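Local coordinates for CysQ, sulfite synthesis pathway protein (Bacteroides thetaiotaomicron VPI-5482, PDB 3B8B), which probably hydrolyses adenosine 3',5'-bisphosphate to AMP and phosphate with the aid of magnesium, as a member of the inositol monophosphatase superfamily, at residues G260-Q265 with E269-Y274; V136-V139 with E144-F147; A27-L32 with V72-E77; S40-P45 with I114-E119; E203-D208 with P239-T244. One frame throughout, in Å; residues are numbered along the deposited sequence. Where two conformers were deposited one is given.

Interaction 1 of 5, residues G260-Q265 with E269-Y274; sequences GMEVYQ and EEPLRY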
# COMPACT_ATOMS: atom_id res chain seq x y z
N GLY A 260 5.32 12.81 -6.31
CA GLY A 260 4.86 14.18 -6.35
C GLY A 260 3.44 14.38 -5.88
O GLY A 260 2.87 15.47 -6.06
N MSE A 261 2.88 13.34 -5.26
CA MSE A 261 1.53 13.38 -4.74
C MSE A 261 1.61 13.48 -3.22
O MSE A 261 2.69 13.57 -2.64
CB MSE A 261 0.72 12.12 -5.15
CG MSE A 261 0.91 11.68 -6.58
SE MSE A 261 0.34 13.00 -7.91
CE MSE A 261 1.26 12.17 -9.49
N GLU A 262 0.46 13.46 -2.56
CA GLU A 262 0.39 13.52 -1.11
C GLU A 262 -0.91 12.87 -0.64
O GLU A 262 -1.88 12.78 -1.41
CB GLU A 262 0.51 14.96 -0.64
CG GLU A 262 0.64 15.19 0.85
CD GLU A 262 1.77 14.41 1.47
OE1 GLU A 262 1.53 13.25 1.83
OE2 GLU A 262 2.86 14.99 1.64
N VAL A 263 -0.90 12.37 0.59
CA VAL A 263 -2.09 11.78 1.20
C VAL A 263 -2.45 12.70 2.39
O VAL A 263 -1.86 12.61 3.49
CB VAL A 263 -1.88 10.33 1.67
CG1 VAL A 263 -3.19 9.75 2.23
CG2 VAL A 263 -1.34 9.47 0.52
N TYR A 264 -3.39 13.59 2.14
CA TYR A 264 -3.81 14.60 3.12
C TYR A 264 -4.88 14.06 4.05
O TYR A 264 -5.76 13.28 3.63
CB TYR A 264 -4.37 15.84 2.40
CG TYR A 264 -3.33 16.59 1.62
CD1 TYR A 264 -2.41 17.41 2.26
CD2 TYR A 264 -3.22 16.44 0.23
CE1 TYR A 264 -1.43 18.06 1.55
CE2 TYR A 264 -2.24 17.10 -0.49
CZ TYR A 264 -1.36 17.90 0.16
OH TYR A 264 -0.36 18.57 -0.51
N GLN A 265 -4.85 14.52 5.30
CA GLN A 265 -6.01 14.42 6.17
C GLN A 265 -7.10 15.28 5.53
O GLN A 265 -6.91 16.47 5.27
CB GLN A 265 -5.68 14.89 7.57
CG GLN A 265 -4.66 14.02 8.30
CD GLN A 265 -4.35 14.57 9.67
OE1 GLN A 265 -5.27 14.81 10.48
NE2 GLN A 265 -3.06 14.81 9.96
N GLU A 269 -4.52 20.64 5.79
CA GLU A 269 -3.35 20.68 4.90
C GLU A 269 -2.25 19.71 5.31
O GLU A 269 -1.26 19.57 4.60
CB GLU A 269 -2.80 22.10 4.85
CG GLU A 269 -3.85 23.10 4.43
CD GLU A 269 -4.48 22.79 3.08
OE1 GLU A 269 -3.74 22.39 2.13
OE2 GLU A 269 -5.74 22.93 2.99
N GLU A 270 -2.44 19.05 6.45
CA GLU A 270 -1.44 18.13 6.99
C GLU A 270 -1.62 16.74 6.40
O GLU A 270 -2.75 16.26 6.26
CB GLU A 270 -1.52 18.04 8.52
CG GLU A 270 -1.01 19.29 9.27
CD GLU A 270 -1.95 20.48 9.21
OE1 GLU A 270 -3.19 20.29 9.22
OE2 GLU A 270 -1.44 21.62 9.20
N PRO A 271 -0.51 16.08 6.03
CA PRO A 271 -0.64 14.68 5.63
C PRO A 271 -1.08 13.76 6.77
O PRO A 271 -0.98 14.13 7.96
CB PRO A 271 0.77 14.30 5.18
CG PRO A 271 1.47 15.58 4.98
CD PRO A 271 0.88 16.56 5.89
N LEU A 272 -1.56 12.57 6.41
CA LEU A 272 -1.75 11.53 7.44
C LEU A 272 -0.45 11.34 8.22
O LEU A 272 0.63 11.39 7.64
CB LEU A 272 -2.10 10.21 6.81
CG LEU A 272 -3.48 10.00 6.18
CD1 LEU A 272 -3.58 8.57 5.55
CD2 LEU A 272 -4.57 10.23 7.19
N ARG A 273 -0.58 11.13 9.53
CA ARG A 273 0.58 10.88 10.41
C ARG A 273 0.50 9.47 10.95
O ARG A 273 -0.57 8.88 11.02
CB ARG A 273 0.57 11.87 11.59
CG ARG A 273 0.57 13.33 11.20
CD ARG A 273 1.61 13.62 10.14
NE ARG A 273 1.84 15.05 9.90
CZ ARG A 273 2.77 15.51 9.06
NH1 ARG A 273 3.55 14.66 8.39
NH2 ARG A 273 2.94 16.82 8.89
N TYR A 274 1.65 8.93 11.36
CA TYR A 274 1.76 7.52 11.70
C TYR A 274 2.37 7.28 13.08
O TYR A 274 2.91 8.20 13.72
CB TYR A 274 2.53 6.77 10.61
CG TYR A 274 1.81 6.85 9.28
CD1 TYR A 274 1.99 7.93 8.43
CD2 TYR A 274 0.88 5.88 8.92
CE1 TYR A 274 1.27 8.04 7.22
CE2 TYR A 274 0.18 5.98 7.73
CZ TYR A 274 0.36 7.06 6.88
OH TYR A 274 -0.37 7.12 5.70

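Interaction 2 of 5, residues V136-V139 with E144-F147; sequences VIYV and ELYF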
# COMPACT_ATOMS: atom_id res chain seq x y z
N VAL A 136 6.39 -0.23 -0.13
CA VAL A 136 6.28 -1.27 -1.13
C VAL A 136 4.86 -1.79 -1.08
O VAL A 136 4.34 -2.11 -0.01
CB VAL A 136 7.26 -2.45 -0.86
CG1 VAL A 136 7.11 -3.50 -1.98
CG2 VAL A 136 8.70 -1.94 -0.79
N ILE A 137 4.23 -1.86 -2.26
CA ILE A 137 2.95 -2.55 -2.42
C ILE A 137 3.12 -3.60 -3.50
O ILE A 137 3.60 -3.28 -4.60
CB ILE A 137 1.85 -1.56 -2.82
CG1 ILE A 137 1.60 -0.61 -1.66
CG2 ILE A 137 0.55 -2.27 -3.29
CD1 ILE A 137 0.62 0.56 -2.03
N TYR A 138 2.74 -4.83 -3.17
CA TYR A 138 2.77 -5.92 -4.14
C TYR A 138 1.35 -6.43 -4.35
O TYR A 138 0.62 -6.66 -3.38
CB TYR A 138 3.69 -7.06 -3.70
CG TYR A 138 3.88 -8.13 -4.76
CD1 TYR A 138 4.24 -7.80 -6.08
CD2 TYR A 138 3.72 -9.49 -4.45
CE1 TYR A 138 4.42 -8.79 -7.02
CE2 TYR A 138 3.89 -10.45 -5.41
CZ TYR A 138 4.26 -10.12 -6.67
OH TYR A 138 4.45 -11.11 -7.60
N VAL A 139 0.97 -6.57 -5.62
CA VAL A 139 -0.34 -7.05 -6.03
C VAL A 139 -0.14 -8.48 -6.57
O VAL A 139 0.23 -8.66 -7.74
CB VAL A 139 -0.97 -6.17 -7.13
CG1 VAL A 139 -2.44 -6.57 -7.33
CG2 VAL A 139 -0.85 -4.67 -6.77
N GLU A 144 2.35 -7.20 -9.95
CA GLU A 144 2.69 -5.78 -10.06
C GLU A 144 3.25 -5.29 -8.73
O GLU A 144 2.64 -5.51 -7.68
CB GLU A 144 1.43 -5.00 -10.53
CG GLU A 144 1.21 -5.27 -12.05
CD GLU A 144 0.18 -4.45 -12.79
OE1 GLU A 144 -0.55 -3.65 -12.18
OE2 GLU A 144 0.11 -4.63 -14.03
N LEU A 145 4.42 -4.67 -8.78
CA LEU A 145 5.13 -4.21 -7.60
C LEU A 145 5.34 -2.71 -7.72
O LEU A 145 5.79 -2.24 -8.74
CB LEU A 145 6.51 -4.91 -7.56
CG LEU A 145 7.44 -4.49 -6.43
CD1 LEU A 145 6.93 -5.10 -5.12
CD2 LEU A 145 8.91 -4.87 -6.73
N TYR A 146 4.98 -1.97 -6.68
CA TYR A 146 5.23 -0.55 -6.60
C TYR A 146 6.15 -0.37 -5.41
O TYR A 146 5.94 -0.98 -4.36
CB TYR A 146 3.95 0.22 -6.33
CG TYR A 146 2.83 0.02 -7.33
CD1 TYR A 146 1.91 -1.01 -7.18
CD2 TYR A 146 2.67 0.90 -8.38
CE1 TYR A 146 0.89 -1.19 -8.08
CE2 TYR A 146 1.63 0.73 -9.28
CZ TYR A 146 0.74 -0.30 -9.11
OH TYR A 146 -0.30 -0.46 -10.00
N PHE A 147 7.16 0.47 -5.57
CA PHE A 147 8.04 0.75 -4.47
C PHE A 147 8.62 2.15 -4.57
O PHE A 147 8.67 2.74 -5.65
CB PHE A 147 9.14 -0.28 -4.36
CG PHE A 147 10.12 -0.28 -5.51
CD1 PHE A 147 9.88 -1.04 -6.65
CD2 PHE A 147 11.30 0.46 -5.44
CE1 PHE A 147 10.82 -1.06 -7.70
CE2 PHE A 147 12.22 0.42 -6.47
CZ PHE A 147 11.98 -0.33 -7.59

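Interaction 3 of 5, residues A27-L32 with V72-E77; sequences AIDAAL and VAILNE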
# COMPACT_ATOMS: atom_id res chain seq x y z
N ALA A 27 12.35 -4.76 2.26
CA ALA A 27 10.91 -4.57 2.12
C ALA A 27 10.38 -5.20 0.82
O ALA A 27 9.34 -5.88 0.82
CB ALA A 27 10.58 -3.08 2.20
N ILE A 28 11.09 -5.00 -0.28
CA ILE A 28 10.71 -5.57 -1.56
C ILE A 28 10.74 -7.10 -1.47
O ILE A 28 9.79 -7.79 -1.86
CB ILE A 28 11.63 -5.07 -2.70
CG1 ILE A 28 11.40 -3.57 -2.94
CG2 ILE A 28 11.44 -5.93 -3.95
CD1 ILE A 28 12.36 -2.93 -3.89
N ASP A 29 11.85 -7.64 -0.96
CA ASP A 29 12.04 -9.08 -0.78
C ASP A 29 10.89 -9.65 0.05
O ASP A 29 10.25 -10.64 -0.35
CB ASP A 29 13.41 -9.26 -0.07
CG ASP A 29 13.92 -10.69 -0.01
OD1 ASP A 29 13.28 -11.64 -0.51
OD2 ASP A 29 15.02 -10.89 0.63
N ALA A 30 10.62 -9.01 1.18
CA ALA A 30 9.56 -9.46 2.08
C ALA A 30 8.18 -9.47 1.38
O ALA A 30 7.38 -10.41 1.55
CB ALA A 30 9.50 -8.58 3.29
N ALA A 31 7.89 -8.40 0.64
CA ALA A 31 6.59 -8.28 -0.01
C ALA A 31 6.40 -9.41 -1.02
O ALA A 31 5.31 -9.99 -1.15
CB ALA A 31 6.46 -6.91 -0.73
N LEU A 32 7.44 -9.70 -1.80
CA LEU A 32 7.36 -10.76 -2.80
C LEU A 32 7.22 -12.13 -2.15
O LEU A 32 6.46 -12.99 -2.62
CB LEU A 32 8.58 -10.72 -3.71
CG LEU A 32 8.70 -9.47 -4.56
CD1 LEU A 32 10.09 -9.37 -5.27
CD2 LEU A 32 7.57 -9.36 -5.60
N VAL A 72 8.02 -10.93 8.46
CA VAL A 72 8.80 -10.67 9.68
C VAL A 72 10.10 -11.48 9.71
O VAL A 72 11.09 -11.06 10.32
CB VAL A 72 7.99 -10.75 10.99
CG1 VAL A 72 6.80 -9.78 10.95
CG2 VAL A 72 7.57 -12.19 11.31
N ALA A 73 10.14 -12.63 9.02
CA ALA A 73 11.37 -13.40 8.93
C ALA A 73 12.48 -12.51 8.37
O ALA A 73 13.64 -12.64 8.78
CB ALA A 73 11.21 -14.67 8.07
N ILE A 74 12.13 -11.59 7.48
CA ILE A 74 13.07 -10.63 6.92
C ILE A 74 13.14 -9.34 7.76
O ILE A 74 14.23 -8.97 8.18
CB ILE A 74 12.75 -10.33 5.42
CG1 ILE A 74 12.96 -11.60 4.58
CG2 ILE A 74 13.57 -9.14 4.89
CD1 ILE A 74 12.34 -11.53 3.21
N LEU A 75 12.01 -8.71 8.03
CA LEU A 75 12.04 -7.41 8.70
C LEU A 75 12.58 -7.48 10.13
O LEU A 75 13.19 -6.53 10.61
CB LEU A 75 10.68 -6.72 8.67
CG LEU A 75 10.10 -6.45 7.27
CD1 LEU A 75 8.77 -5.64 7.41
CD2 LEU A 75 11.13 -5.73 6.39
N ASN A 76 12.40 -8.60 10.81
CA ASN A 76 12.94 -8.73 12.17
C ASN A 76 14.47 -8.61 12.20
O ASN A 76 15.06 -8.29 13.24
CB ASN A 76 12.55 -10.07 12.80
CG ASN A 76 11.10 -10.12 13.28
OD1 ASN A 76 10.42 -9.10 13.43
ND2 ASN A 76 10.62 -11.33 13.51
N GLU A 77 15.11 -8.94 11.08
CA GLU A 77 16.57 -8.87 10.94
C GLU A 77 17.10 -7.44 10.80
O GLU A 77 18.28 -7.16 11.05
CB GLU A 77 17.03 -9.68 9.72
CG GLU A 77 16.75 -11.15 9.84
CD GLU A 77 17.53 -11.74 10.99
OE1 GLU A 77 18.76 -11.49 11.08
OE2 GLU A 77 16.91 -12.44 11.82

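Interaction 4 of 5, residues S40-P45 with I114-E119; sequences SIYEDP and IKRNGE. With SO4 (sulfate ion), chain F.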
# COMPACT_ATOMS: atom_id res chain seq x y z
N SER A 40 -0.15 -18.99 -3.29
CA SER A 40 -0.20 -20.45 -3.20
C SER A 40 -1.55 -20.90 -2.65
O SER A 40 -2.14 -21.84 -3.18
CB SER A 40 0.95 -21.01 -2.39
OG SER A 40 0.89 -22.43 -2.37
N ILE A 41 -2.07 -20.20 -1.63
CA ILE A 41 -3.38 -20.47 -1.05
C ILE A 41 -4.51 -20.03 -2.02
O ILE A 41 -5.46 -20.78 -2.25
CB ILE A 41 -3.51 -19.79 0.32
CG1 ILE A 41 -2.59 -20.49 1.34
CG2 ILE A 41 -4.95 -19.81 0.85
CD1 ILE A 41 -2.38 -19.62 2.53
N TYR A 42 -4.35 -18.84 -2.61
CA TYR A 42 -5.39 -18.31 -3.49
C TYR A 42 -5.64 -19.22 -4.69
O TYR A 42 -6.79 -19.39 -5.14
CB TYR A 42 -5.00 -16.91 -3.96
CG TYR A 42 -6.06 -16.12 -4.70
CD1 TYR A 42 -7.13 -15.52 -4.03
CD2 TYR A 42 -5.94 -15.88 -6.07
CE1 TYR A 42 -8.06 -14.75 -4.71
CE2 TYR A 42 -6.87 -15.12 -6.75
CZ TYR A 42 -7.93 -14.57 -6.08
OH TYR A 42 -8.84 -13.75 -6.75
N GLU A 43 -4.56 -19.78 -5.23
CA GLU A 43 -4.63 -20.59 -6.44
C GLU A 43 -4.90 -22.07 -6.17
O GLU A 43 -5.12 -22.84 -7.10
CB GLU A 43 -3.31 -20.53 -7.21
CG GLU A 43 -2.92 -19.18 -7.75
CD GLU A 43 -1.72 -19.28 -8.69
OE1 GLU A 43 -1.91 -19.60 -9.86
OE2 GLU A 43 -0.58 -19.06 -8.23
N ASP A 44 -4.83 -22.49 -4.91
CA ASP A 44 -4.94 -23.93 -4.62
C ASP A 44 -6.38 -24.35 -4.82
O ASP A 44 -7.28 -23.78 -4.19
CB ASP A 44 -4.49 -24.22 -3.19
CG ASP A 44 -4.25 -25.71 -2.93
OD1 ASP A 44 -4.85 -26.55 -3.62
OD2 ASP A 44 -3.44 -26.02 -2.04
N PRO A 45 -6.61 -25.33 -5.71
CA PRO A 45 -7.97 -25.81 -5.94
C PRO A 45 -8.57 -26.46 -4.68
O PRO A 45 -9.79 -26.49 -4.53
CB PRO A 45 -7.80 -26.85 -7.05
CG PRO A 45 -6.37 -27.31 -6.93
CD PRO A 45 -5.63 -26.05 -6.54
N ILE A 114 -11.40 -13.00 -0.41
CA ILE A 114 -12.39 -14.05 -0.17
C ILE A 114 -13.42 -14.16 -1.29
O ILE A 114 -13.84 -15.28 -1.58
CB ILE A 114 -13.06 -13.96 1.24
CG1 ILE A 114 -13.96 -12.72 1.34
CG2 ILE A 114 -11.98 -14.00 2.31
CD1 ILE A 114 -14.64 -12.58 2.67
N LYS A 115 -13.78 -13.05 -1.92
CA LYS A 115 -14.69 -13.08 -3.07
C LYS A 115 -13.95 -13.31 -4.40
O LYS A 115 -14.58 -13.38 -5.45
CB LYS A 115 -15.48 -11.79 -3.14
CG LYS A 115 -16.29 -11.54 -1.87
CD LYS A 115 -16.72 -10.11 -1.79
CE LYS A 115 -17.58 -9.86 -0.56
NZ LYS A 115 -18.49 -8.69 -0.72
N ARG A 116 -12.63 -13.46 -4.34
CA ARG A 116 -11.82 -13.79 -5.52
C ARG A 116 -11.97 -12.76 -6.65
O ARG A 116 -12.01 -13.12 -7.82
CB ARG A 116 -12.13 -15.20 -5.99
CG ARG A 116 -11.87 -16.24 -4.85
CD ARG A 116 -12.05 -17.65 -5.30
NE ARG A 116 -11.14 -18.06 -6.36
CZ ARG A 116 -9.84 -18.25 -6.20
NH1 ARG A 116 -9.27 -18.07 -5.02
NH2 ARG A 116 -9.11 -18.63 -7.23
N ASN A 117 -12.01 -11.49 -6.27
CA ASN A 117 -11.92 -10.38 -7.22
C ASN A 117 -10.48 -9.96 -7.55
O ASN A 117 -10.24 -9.27 -8.54
CB ASN A 117 -12.77 -9.22 -6.74
CG ASN A 117 -14.25 -9.58 -6.74
OD1 ASN A 117 -14.72 -10.25 -7.65
ND2 ASN A 117 -14.99 -9.12 -5.71
N GLY A 118 -9.52 -10.41 -6.73
CA GLY A 118 -8.13 -10.45 -7.12
C GLY A 118 -7.25 -9.24 -6.86
O GLY A 118 -6.05 -9.31 -7.16
N GLU A 119 -7.81 -8.14 -6.33
CA GLU A 119 -7.04 -6.89 -6.15
C GLU A 119 -6.71 -6.60 -4.69
O GLU A 119 -6.92 -5.50 -4.17
CB GLU A 119 -7.72 -5.73 -6.87
CG GLU A 119 -7.76 -5.97 -8.39
CD GLU A 119 -8.44 -4.88 -9.20
OE1 GLU A 119 -8.84 -3.84 -8.61
OE2 GLU A 119 -8.58 -5.04 -10.46
S SO4 F . -19.68 -4.84 -0.05
O1 SO4 F . -19.31 -6.22 0.27
O2 SO4 F . -21.08 -4.61 0.31
O3 SO4 F . -18.85 -3.93 0.72
O4 SO4 F . -19.52 -4.61 -1.48

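Interaction 5 of 5, residues E203-D208 with P239-T244; sequences ETYIAD and PRFAPT. With SO4 (sulfate ion), chain B.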
# COMPACT_ATOMS: atom_id res chain seq x y z
N GLU A 203 -19.41 9.17 -0.97
CA GLU A 203 -20.30 9.37 -2.12
C GLU A 203 -20.67 10.85 -2.25
O GLU A 203 -20.80 11.38 -3.35
CB GLU A 203 -21.55 8.52 -1.99
CG GLU A 203 -22.30 8.35 -3.30
CD GLU A 203 -21.66 7.31 -4.19
OE1 GLU A 203 -21.63 6.12 -3.81
OE2 GLU A 203 -21.17 7.69 -5.28
N THR A 204 -20.86 11.52 -1.12
CA THR A 204 -21.20 12.94 -1.12
C THR A 204 -20.05 13.77 -1.73
O THR A 204 -20.29 14.67 -2.53
CB THR A 204 -21.53 13.40 0.31
OG1 THR A 204 -22.77 12.79 0.72
CG2 THR A 204 -21.75 14.97 0.38
N TYR A 205 -18.83 13.47 -1.34
CA TYR A 205 -17.66 14.16 -1.88
C TYR A 205 -17.54 13.89 -3.39
O TYR A 205 -17.37 14.80 -4.18
CB TYR A 205 -16.40 13.74 -1.18
CG TYR A 205 -15.21 14.56 -1.59
CD1 TYR A 205 -15.01 15.81 -1.06
CD2 TYR A 205 -14.29 14.08 -2.49
CE1 TYR A 205 -13.94 16.56 -1.42
CE2 TYR A 205 -13.21 14.83 -2.86
CZ TYR A 205 -13.05 16.07 -2.34
OH TYR A 205 -11.97 16.84 -2.70
N ILE A 206 -17.71 12.63 -3.77
CA ILE A 206 -17.65 12.29 -5.22
C ILE A 206 -18.75 13.01 -6.02
O ILE A 206 -18.50 13.52 -7.15
CB ILE A 206 -17.67 10.76 -5.41
CG1 ILE A 206 -16.37 10.15 -4.90
CG2 ILE A 206 -17.86 10.39 -6.93
CD1 ILE A 206 -16.35 8.63 -4.84
N ALA A 207 -19.97 13.09 -5.48
CA ALA A 207 -21.04 13.82 -6.12
C ALA A 207 -20.63 15.28 -6.36
O ALA A 207 -20.91 15.84 -7.42
CB ALA A 207 -22.37 13.73 -5.29
N ASP A 208 -19.99 15.88 -5.37
CA ASP A 208 -19.50 17.25 -5.52
C ASP A 208 -18.40 17.37 -6.58
O ASP A 208 -18.40 18.33 -7.38
CB ASP A 208 -18.99 17.79 -4.19
CG ASP A 208 -18.96 19.30 -4.18
OD1 ASP A 208 -19.96 19.92 -4.59
OD2 ASP A 208 -17.91 19.85 -3.78
N PRO A 239 -10.38 9.99 -2.82
CA PRO A 239 -10.89 10.43 -1.52
C PRO A 239 -11.41 9.22 -0.78
O PRO A 239 -12.11 8.37 -1.37
CB PRO A 239 -12.01 11.39 -1.91
CG PRO A 239 -12.57 10.78 -3.20
CD PRO A 239 -11.43 10.06 -3.87
N ARG A 240 -11.10 9.10 0.50
CA ARG A 240 -11.61 7.97 1.28
C ARG A 240 -12.13 8.52 2.61
O ARG A 240 -11.36 8.76 3.55
CB ARG A 240 -10.57 6.88 1.48
CG ARG A 240 -11.16 5.59 2.01
CD ARG A 240 -12.04 5.03 0.96
NE ARG A 240 -12.75 3.82 1.32
CZ ARG A 240 -12.23 2.60 1.23
NH1 ARG A 240 -10.97 2.43 0.84
NH2 ARG A 240 -12.97 1.53 1.52
N PHE A 241 -13.44 8.76 2.66
CA PHE A 241 -14.10 9.30 3.86
C PHE A 241 -14.75 8.15 4.61
O PHE A 241 -15.98 8.02 4.70
CB PHE A 241 -15.09 10.40 3.48
CG PHE A 241 -14.46 11.61 2.82
CD1 PHE A 241 -13.09 11.70 2.54
CD2 PHE A 241 -15.25 12.68 2.48
CE1 PHE A 241 -12.56 12.84 1.92
CE2 PHE A 241 -14.73 13.81 1.89
CZ PHE A 241 -13.40 13.89 1.60
N ALA A 242 -13.86 7.30 5.11
CA ALA A 242 -14.20 6.03 5.71
C ALA A 242 -13.04 5.68 6.63
O ALA A 242 -11.92 6.09 6.37
CB ALA A 242 -14.39 4.97 4.64
N PRO A 243 -13.29 4.88 7.66
CA PRO A 243 -12.23 4.44 8.54
C PRO A 243 -11.27 3.45 7.84
O PRO A 243 -11.72 2.52 7.16
CB PRO A 243 -12.98 3.81 9.72
CG PRO A 243 -14.26 3.38 9.14
CD PRO A 243 -14.60 4.32 8.04
N THR A 244 -9.97 3.71 7.96
CA THR A 244 -8.93 2.79 7.47
C THR A 244 -7.85 2.78 8.55
O THR A 244 -7.87 3.62 9.42
CB THR A 244 -8.32 3.25 6.14
OG1 THR A 244 -7.64 4.50 6.31
CG2 THR A 244 -9.36 3.34 5.02
S SO4 B . -10.60 -1.23 0.16
O1 SO4 B . -9.65 -0.12 0.20
O2 SO4 B . -9.89 -2.45 0.56
O3 SO4 B . -11.65 -0.98 1.18
O4 SO4 B . -11.27 -1.39 -1.09

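Interaction 1 of 5, residues G260-Q265 with E269-Y274
With CG of Gln265 set opposite its own carbonyl carbon (chi1 -65°) and the chain extended beyond it, the terminal amide arrives at Pro271, where NE2 of Gln265 donates to Pro271 O at 3.0 Å. The bond is practically straight (178°) and the oxygen lies in the plane of the amide, although the donor stands 45° above the carbonyl plane of Pro271, off its lone pairs. Lys268 is bonded to OE1 of the same amide, which should fix its flip. Glu262 turns differently: CG lies opposite the backbone N and the chain bends at chi2, laying the carboxylate beside the proline ring, with OE1 of Glu262 3.6 Å from CB of Pro271. The backbones make a single beta bridge, Tyr264 with Pro271, by which the connection between strands 261-265 and 280-288 folds back on the first of them; two backbone bonds secure it, Leu272 N to Val263 O and Gln265 N to Glu270 O, each 2.9 Å. OE1 of Glu262 accepts hydrogen bonds from Val263 N and His253, and OE2 forms a salt bridge with Arg257. Putting an alanine at Glu262 would probably leave Arg257 without its salt-bridge mate and uncover one side of the Pro271 ring. Nearer helix 246-258, CG1 of Val263 packs on CD1 of Leu272 at 3.5 Å, while CD1 of Tyr264, at the ring edge, lies 3.4 Å from Glu269 O.

Interaction 2 of 5, residues V136-V139 with E144-F147
Ile137 O receives the N-H of Tyr146 at 2.8 Å, with an angle of 176° at the hydrogen, and is also approached by CA of Leu145 at 3.5 Å. The reciprocal bond, Ile137 N to Tyr146 O, is equally short at 2.8 Å, so Ile137 and Tyr146 form an antiparallel hydrogen-bonded pair. Toward the turn of this beta hairpin Val139 N reaches Glu144 O at 2.9 Å, whereas the return bond from Glu144 N to Val139 O is weak. On the face of Val136, Tyr138, Leu145 and Phe147 the side chains meet diagonally as well as within pairs: CG1 of Val136, turned away from its own backbone N (chi1 -178°), meets CD1 of Leu145 at 3.5 Å, and that methyl also lies 3.9 Å from CD1 of Tyr138, its partner in a non-hydrogen-bonded pair. On the other face the ring edge of Tyr146 offers CE1 to CG2 of Val139 at 4.1 Å. Val136 and Tyr138 rest on helix 20-43, Ile137, Val139 and Tyr146 on helix 225-232, while strands 121-128 and 153-155 continue the sheet beyond the two hairpin strands.

Interaction 3 of 5, residues A27-L32 with V72-E77
Helices 20-43 and 59-75 lie side by side along one face of the six-stranded sheet, and Ile74 bridges them by reaching over to Asp29 and Ala30. Its CG1 is placed opposite the carbonyl carbon (chi1 -65°) and chi2 is extended, which drives the terminal methyl forward: CD1 of Ile74 stops 3.6 Å from CA of Ala30 and 4.1 Å from CB of Ala30. The same methyl sits above the flat face of the Asp29 carboxylate, 3.7 Å from Asp29 CG and 3.8 Å from both OD1 and OD2 of Asp29; this near equality of distances shows an approach from above the plane rather than along it. The two side chains cross at about a right angle. Deeper toward the sheet, CD2 of Leu75 lies 4.4 Å from N of Ala27, and both residues go on to touch Trp102 and Ile124 on the sheet strands. The small side chain of Ala30 is consistent with the close spacing of the helices, its CA being 6.1 Å from CA of Ile74. No hydrogen bond crosses the contact: it rests on van der Waals packing, and the charge of Asp29 is answered by Lys33 on its own helix, not by the methyl above it.

Interaction 4 of 5, residues S40-P45 with I114-E119
The guanidinium of Arg116 lies over one face of the Tyr42 ring, its CZ 4.2 Å from the ring centroid and only 10° off the ring normal, which is the geometry of a cation-pi pair. The planes are tilted 33° apart, and NH1 of Arg116 is the atom that dips closest, 3.5 Å from CD1 of Tyr42. That same NH1 donates to Tyr42 O at 2.8 Å, in the carbonyl plane and on a lone pair; the bond from NH2 of Arg116 to this oxygen is weak. A bend at chi3 (61°) folds the arginine back over the ring. At the far end of the tyrosine, OH of Tyr42 lies 3.2 Å from CA of Arg116 and 3.4 Å from CA of Gly118. The contact thus joins the C-terminal end of helix 20-43 to the connection after helix 110-114, a helix ended at Arg116 by a Schellman motif. In one of its conformers Lys115 runs the other way to a sulfate, probably from the crystallisation liquor, NZ of Lys115 lying 2.8 Å from its O1. Phe120 meets the Tyr42 ring edge-to-face, and Phe49 makes a second cation-pi pair with Arg116. Exchanging Tyr42 for a serine would probably strip the guanidinium of its aromatic platform and open a gap beside Gly118. A helix-end carbonyl and a pi face address one cation together, and the helix terminus, being partly negative, is likely to favour the charge there.

Interaction 5 of 5, residues E203-D208 with P239-T244
Phe241 lies over one face of the Tyr205 ring, its CZ 3.6 Å above that plane and displaced toward the rim. The two rings meet obliquely, centroids 4.9 Å apart and planes at 53°. The closest atoms are CE2 of Phe241 and CB of Tyr205, at 3.5 Å. Pro239 comes to the same tyrosine obliquely, CB of Pro239 resting 3.6 Å from CD2 of Tyr205; CG of Tyr205 stands opposite its backbone N (chi1 -172°), which carries the ring out to both partners. Helix 200-212 is in this way packed against the end of strand 238-240, part of the antiparallel sheet built around strand 280-288. Pro239 also takes CG1 of Ile206 against its CG at 4.2 Å, and Phe241 stacks on Trp283. Between Pro239 and Phe241, Arg240 points away from the helix, and its guanidinium presents an edge to a sulfate, probably from the crystallisation liquor: NH1 of Arg240 binds O1 and NH2 of Arg240 binds O3, each at 2.9 Å and both nearly straight. Ser194 and Lys226 hold the same ion.

Overall arrangement
Interactions 2 and 3 are the one pair in direct touch: Tyr138 CE1 meets Leu32 CD2 at 3.5 Å and Val136 CG1 meets Ala31 CB at 3.7 Å, seating the hairpin on helix 20-43. Interaction 4 uses that helix again at its C-terminal end, its centre about 22 Å from that of interaction 3. Interactions 1 and 5 reach a common antiparallel sheet, their nearest atoms about 6 Å apart. Predicted magnesium ligands lie near interactions 1 and 2: the side chain of Asp248 is about 9 Å from those of Ile137 and Leu272, and that of Asp108 about 8 Å from that of Ile137. Interaction 5 lies away from this site, about 33 Å between centres from interaction 3, across the chain's centre.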